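PDB 7AE5: phenolic acid decarboxylase, which catalyses the reversible, non-oxidative decarboxylation of 4-hydroxybenzoate and 3,4-dihydroxybenzoate under anaerobic conditions, using prenylated FMN and manganese. Local coordinates for residues 113-118 with 260-265; 123-128 with 175-180. One frame throughout, in Å; residues are numbered along the deposited sequence.

Contact 1: 113-118 with 260-265; sequences PCKENV and VLEGHI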
loop_
_atom_site.group_PDB
_atom_site.type_symbol
_atom_site.label_atom_id
_atom_site.label_comp_id
_atom_site.label_asym_id
_atom_site.label_seq_id
_atom_site.Cartn_x
_atom_site.Cartn_y
_atom_site.Cartn_z
ATOM N N PRO C 113 -8.777 49.765 -38.198
ATOM C CA PRO C 113 -10.228 49.831 -37.952
ATOM C C PRO C 113 -10.597 50.051 -36.494
ATOM O O PRO C 113 -11.677 50.586 -36.215
ATOM C CB PRO C 113 -10.732 48.472 -38.462
ATOM C CG PRO C 113 -9.673 47.998 -39.408
ATOM C CD PRO C 113 -8.379 48.515 -38.866
ATOM N N CYS C 114 -9.737 49.658 -35.552
ATOM C CA CYS C 114 -10.009 49.927 -34.145
ATOM C C CYS C 114 -9.941 51.410 -33.810
ATOM O O CYS C 114 -10.344 51.797 -32.709
ATOM C CB CYS C 114 -9.029 49.154 -33.259
ATOM S SG CYS C 114 -7.357 49.841 -33.224
ATOM N N LYS C 115 -9.448 52.242 -34.728
ATOM C CA LYS C 115 -9.330 53.678 -34.519
ATOM C C LYS C 115 -10.389 54.455 -35.297
ATOM O O LYS C 115 -10.185 55.623 -35.638
ATOM C CB LYS C 115 -7.929 54.154 -34.905
ATOM C CG LYS C 115 -6.811 53.560 -34.058
ATOM C CD LYS C 115 -6.975 53.905 -32.588
ATOM C CE LYS C 115 -5.820 53.357 -31.759
ATOM N NZ LYS C 115 -4.637 54.261 -31.783
ATOM N N GLU C 116 -11.528 53.821 -35.586
ATOM C CA GLU C 116 -12.571 54.482 -36.366
ATOM C C GLU C 116 -13.356 55.480 -35.520
ATOM O O GLU C 116 -13.504 56.646 -35.902
ATOM C CB GLU C 116 -13.512 53.442 -36.980
ATOM C CG GLU C 116 -12.919 52.688 -38.162
ATOM C CD GLU C 116 -13.886 51.682 -38.761
ATOM O OE1 GLU C 116 -13.646 51.231 -39.903
ATOM O OE2 GLU C 116 -14.879 51.335 -38.087
ATOM N N ASN C 117 -13.871 55.041 -34.375
ATOM C CA ASN C 117 -14.631 55.896 -33.475
ATOM C C ASN C 117 -13.869 56.078 -32.171
ATOM O O ASN C 117 -13.263 55.131 -31.658
ATOM C CB ASN C 117 -16.017 55.311 -33.197
ATOM C CG ASN C 117 -16.809 55.061 -34.464
ATOM O OD1 ASN C 117 -16.321 54.430 -35.402
ATOM N ND2 ASN C 117 -18.039 55.560 -34.500
ATOM N N VAL C 118 -13.902 57.297 -31.637
ATOM C CA VAL C 118 -13.121 57.668 -30.464
ATOM C C VAL C 118 -14.047 58.275 -29.419
ATOM O O VAL C 118 -14.834 59.177 -29.728
ATOM C CB VAL C 118 -11.995 58.658 -30.820
ATOM C CG1 VAL C 118 -11.201 59.022 -29.578
ATOM C CG2 VAL C 118 -11.084 58.070 -31.889
ATOM N N VAL C 260 -11.150 48.945 -28.037
ATOM C CA VAL C 260 -9.893 49.118 -27.318
ATOM C C VAL C 260 -10.149 50.033 -26.129
ATOM O O VAL C 260 -10.692 51.131 -26.292
ATOM C CB VAL C 260 -8.783 49.699 -28.216
ATOM C CG1 VAL C 260 -7.495 49.864 -27.423
ATOM C CG2 VAL C 260 -8.554 48.808 -29.428
ATOM N N LEU C 261 -9.764 49.581 -24.940
ATOM C CA LEU C 261 -9.948 50.337 -23.704
ATOM C C LEU C 261 -8.575 50.777 -23.211
ATOM O O LEU C 261 -7.828 49.981 -22.635
ATOM C CB LEU C 261 -10.670 49.501 -22.652
ATOM C CG LEU C 261 -11.989 48.847 -23.061
ATOM C CD1 LEU C 261 -12.658 48.206 -21.858
ATOM C CD2 LEU C 261 -12.906 49.872 -23.696
ATOM N N GLU C 262 -8.245 52.045 -23.435
ATOM C CA GLU C 262 -6.989 52.604 -22.961
ATOM C C GLU C 262 -7.197 53.228 -21.588
ATOM O O GLU C 262 -8.111 54.036 -21.397
ATOM C CB GLU C 262 -6.450 53.638 -23.950
ATOM C CG GLU C 262 -6.238 53.081 -25.347
ATOM C CD GLU C 262 -5.709 54.117 -26.319
ATOM O OE1 GLU C 262 -5.152 55.136 -25.859
ATOM O OE2 GLU C 262 -5.848 53.908 -27.543
ATOM N N GLY C 263 -6.359 52.842 -20.638
ATOM C CA GLY C 263 -6.497 53.348 -19.294
ATOM C C GLY C 263 -5.268 53.070 -18.462
ATOM O O GLY C 263 -4.179 52.842 -18.990
ATOM N N HIS C 264 -5.458 53.084 -17.143
ATOM C CA HIS C 264 -4.344 52.910 -16.225
ATOM C C HIS C 264 -4.831 52.294 -14.923
ATOM O O HIS C 264 -5.956 52.541 -14.482
ATOM C CB HIS C 264 -3.644 54.242 -15.930
ATOM C CG HIS C 264 -4.513 55.239 -15.226
ATOM N ND1 HIS C 264 -5.182 56.244 -15.890
ATOM C CD2 HIS C 264 -4.821 55.386 -13.915
ATOM C CE1 HIS C 264 -5.864 56.968 -15.021
ATOM N NE2 HIS C 264 -5.661 56.468 -13.814
ATOM N N ILE C 265 -3.960 51.495 -14.308
ATOM C CA ILE C 265 -4.201 51.034 -12.948
ATOM C C ILE C 265 -4.099 52.220 -11.999
ATOM O O ILE C 265 -3.126 52.984 -12.035
ATOM C CB ILE C 265 -3.209 49.928 -12.564
ATOM C CG1 ILE C 265 -3.133 48.871 -13.668
ATOM C CG2 ILE C 265 -3.603 49.304 -11.233
ATOM C CD1 ILE C 265 -2.531 47.558 -13.216
#
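The carboxylate of E262 is the flat group of this contact, and it meets the end of K115 through OE2 alone: nothing of 113-118 stacks on either of its faces. The nearest atom is K115 CE, 4.3 Å from E262 OE2. K115 NZ stands 4.4 Å from that same OE2, too far for a salt bridge, although the opposite charges should still attract. Both ends are satisfied beyond the contact: E262 OE1 and OE2 accept from the backbone N-H groups of L247 and D246, which pins the rotation of the carboxylate, while K115 NZ hydrogen-bonds K244 O and forms a salt bridge with D246 OD1. D246 therefore ties the two charged ends together, holding the glutamate by its backbone N-H and the lysine by its carboxylate. The long strand 287-299 pairs with both 117-119 and 259-265 in the antiparallel sheet of the UbiD flavin-binding domain, a split barrel related to flavin reductases. Within that frame P113 and C114 form a short 3-10 turn in which E116 N bonds P113 O at 3.3 Å, just before the chain enters strand 117-119. The apolar half of the contact lies here. C114 CB rests 3.9 Å from V260 CG2, and C114 SG comes to 4.1 Å from the same methyl. The cysteine's chi1 of 75° sets SG between backbone N and carbonyl carbon; V260, with CG1 anti to N (chi1 180°), offers its other branch, CG2. V253 of strand 252-254 packs on both side chains, and T298 receives both segments, its OG1 bonding C114 O and its backbone pairing with V260.

Contact 2: 123-128 with 175-180; sequences INLFEI and DRVGIQ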
loop_
_atom_site.group_PDB
_atom_site.type_symbol
_atom_site.label_atom_id
_atom_site.label_comp_id
_atom_site.label_asym_id
_atom_site.label_seq_id
_atom_site.Cartn_x
_atom_site.Cartn_y
_atom_site.Cartn_z
ATOM N N ILE C 123 -16.959 58.801 -20.618
ATOM C CA ILE C 123 -16.753 57.420 -21.034
ATOM C C ILE C 123 -17.784 56.528 -20.364
ATOM O O ILE C 123 -17.911 56.507 -19.134
ATOM C CB ILE C 123 -15.325 56.974 -20.718
ATOM C CG1 ILE C 123 -14.372 57.506 -21.783
ATOM C CG2 ILE C 123 -15.238 55.457 -20.631
ATOM C CD1 ILE C 123 -12.944 57.233 -21.479
ATOM N N ASN C 124 -18.535 55.790 -21.179
ATOM C CA ASN C 124 -19.573 54.882 -20.706
ATOM C C ASN C 124 -19.407 53.569 -21.458
ATOM O O ASN C 124 -19.688 53.499 -22.659
ATOM C CB ASN C 124 -20.966 55.476 -20.927
ATOM C CG ASN C 124 -22.056 54.701 -20.209
ATOM O OD1 ASN C 124 -21.814 53.629 -19.656
ATOM N ND2 ASN C 124 -23.268 55.243 -20.221
ATOM N N LEU C 125 -18.940 52.534 -20.754
ATOM C CA LEU C 125 -18.737 51.238 -21.393
ATOM C C LEU C 125 -20.050 50.621 -21.849
ATOM O O LEU C 125 -20.062 49.818 -22.788
ATOM C CB LEU C 125 -18.018 50.281 -20.442
ATOM C CG LEU C 125 -16.580 50.629 -20.059
ATOM C CD1 LEU C 125 -16.190 49.926 -18.767
ATOM C CD2 LEU C 125 -15.632 50.263 -21.185
ATOM N N PHE C 126 -21.163 50.982 -21.206
ATOM C CA PHE C 126 -22.440 50.369 -21.550
ATOM C C PHE C 126 -22.953 50.844 -22.902
ATOM O O PHE C 126 -23.669 50.103 -23.584
ATOM C CB PHE C 126 -23.464 50.648 -20.453
ATOM C CG PHE C 126 -23.217 49.876 -19.192
ATOM C CD1 PHE C 126 -22.346 50.356 -18.229
ATOM C CD2 PHE C 126 -23.846 48.663 -18.974
ATOM C CE1 PHE C 126 -22.115 49.644 -17.067
ATOM C CE2 PHE C 126 -23.620 47.947 -17.816
ATOM C CZ PHE C 126 -22.753 48.437 -16.861
ATOM N N GLU C 127 -22.601 52.066 -23.311
ATOM C CA GLU C 127 -22.960 52.527 -24.646
ATOM C C GLU C 127 -22.111 51.881 -25.732
ATOM O O GLU C 127 -22.384 52.097 -26.918
ATOM C CB GLU C 127 -22.848 54.051 -24.727
ATOM C CG GLU C 127 -24.137 54.775 -24.371
ATOM C CD GLU C 127 -23.912 56.213 -23.941
ATOM O OE1 GLU C 127 -22.747 56.667 -23.951
ATOM O OE2 GLU C 127 -24.904 56.889 -23.591
ATOM N N ILE C 128 -21.104 51.097 -25.358
ATOM C CA ILE C 128 -20.268 50.364 -26.299
ATOM C C ILE C 128 -20.501 48.861 -26.194
ATOM O O ILE C 128 -20.683 48.179 -27.203
ATOM C CB ILE C 128 -18.774 50.704 -26.091
ATOM C CG1 ILE C 128 -18.513 52.184 -26.375
ATOM C CG2 ILE C 128 -17.896 49.821 -26.969
ATOM C CD1 ILE C 128 -18.987 52.636 -27.736
ATOM N N ASP C 175 -16.816 53.929 -16.217
ATOM C CA ASP C 175 -15.466 54.150 -16.722
ATOM C C ASP C 175 -14.403 53.510 -15.833
ATOM O O ASP C 175 -13.247 53.947 -15.854
ATOM C CB ASP C 175 -15.189 55.652 -16.863
ATOM C CG ASP C 175 -15.157 56.365 -15.524
ATOM O OD1 ASP C 175 -16.020 56.061 -14.673
ATOM O OD2 ASP C 175 -14.284 57.238 -15.325
ATOM N N ARG C 176 -14.761 52.488 -15.059
ATOM C CA ARG C 176 -13.840 51.852 -14.130
ATOM C C ARG C 176 -14.064 50.350 -14.149
ATOM O O ARG C 176 -15.204 49.887 -14.244
ATOM C CB ARG C 176 -14.030 52.375 -12.705
ATOM C CG ARG C 176 -13.594 53.812 -12.480
ATOM C CD ARG C 176 -13.009 54.007 -11.081
ATOM N NE ARG C 176 -13.509 53.034 -10.112
ATOM C CZ ARG C 176 -14.742 53.012 -9.621
ATOM N NH1 ARG C 176 -15.639 53.924 -9.961
ATOM N NH2 ARG C 176 -15.084 52.050 -8.768
ATOM N N VAL C 177 -12.972 49.592 -14.045
ATOM C CA VAL C 177 -13.030 48.137 -14.041
ATOM C C VAL C 177 -12.048 47.599 -13.010
ATOM O O VAL C 177 -11.068 48.254 -12.649
ATOM C CB VAL C 177 -12.717 47.527 -15.426
ATOM C CG1 VAL C 177 -13.811 47.867 -16.427
ATOM C CG2 VAL C 177 -11.356 47.994 -15.923
ATOM N N GLY C 178 -12.328 46.382 -12.534
ATOM C CA GLY C 178 -11.391 45.671 -11.694
ATOM C C GLY C 178 -10.507 44.728 -12.493
ATOM O O GLY C 178 -10.822 44.353 -13.621
ATOM N N ILE C 179 -9.380 44.343 -11.893
ATOM C CA ILE C 179 -8.420 43.466 -12.556
ATOM C C ILE C 179 -7.550 42.810 -11.493
ATOM O O ILE C 179 -7.388 43.334 -10.388
ATOM C CB ILE C 179 -7.577 44.251 -13.595
ATOM C CG1 ILE C 179 -7.006 43.304 -14.652
ATOM C CG2 ILE C 179 -6.469 45.041 -12.909
ATOM C CD1 ILE C 179 -6.193 44.004 -15.719
ATOM N N GLN C 180 -6.993 41.645 -11.826
ATOM C CA GLN C 180 -6.169 40.853 -10.912
ATOM C C GLN C 180 -4.704 41.161 -11.196
ATOM O O GLN C 180 -4.097 40.560 -12.083
ATOM C CB GLN C 180 -6.453 39.365 -11.083
ATOM C CG GLN C 180 -7.816 38.920 -10.602
ATOM C CD GLN C 180 -7.984 37.418 -10.695
ATOM O OE1 GLN C 180 -7.849 36.835 -11.771
ATOM N NE2 GLN C 180 -8.270 36.780 -9.566
#
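L125 and V177 make the buried, purely apolar end of this contact, their side chains meeting at about a right angle with L125 CD1 3.9 Å from V177 CG1. The leucine side chain leaves the backbone toward 175-180, and its chi1 of -66° sets CG beside the backbone N, with CD1 ending on the valine methyl. I294 also packs on L125, and I169 lies against V177. The backbone of L125 is hydrogen-bonded to R174, so the loop is tied to the hairpin close to where the leucine enters. The other end, I123 on D175, is closely packed too but partly open to solvent. D175 CB sits 3.6 Å from I123 O and 3.8 Å from I123 CG2, so the aspartate offers its methylene while its carboxylate leads away, OD2 forming a salt bridge with K293. Between I123 and L125, N124 points away from the strand and folds the loop into an Asx turn: F126 N bonds N124 OD1 at 3.1 Å with an N-H...O angle of 149°, coming from above the amide plane, 52° out of it. This outer side is not bare in the complex, for V15 of the neighbouring ShdD chain packs on N124 and F126, and P18 of that chain on E127. The strand itself runs on toward the predicted prenylated-FMN pocket, V177 lying about 10 Å from M184 between side chains. The loop thus packs against the end of the 169-173/176-179 hairpin in the split-barrel sheet characteristic of the UbiD family.

Overall arrangement
Both contacts serve the same antiparallel sheet, their centres 12 Å apart, and strand 287-299 pairs with strand 259-265 of contact 1 as well as with strand 176-179 of contact 2. They touch directly where L261 CD1 meets L125 CD2 at 3.7 Å. All four touching residues of contact 1 are buried, and they combine a small apolar patch with charges whose bonds run to neighbouring residues. Contact 2 is apolar across its buried half and more exposed at the I123 end, and its loop faces the ShdD chain, whereas no other protein chain reaches contact 1. In sequence, contact 2 falls between the two segments of contact 1.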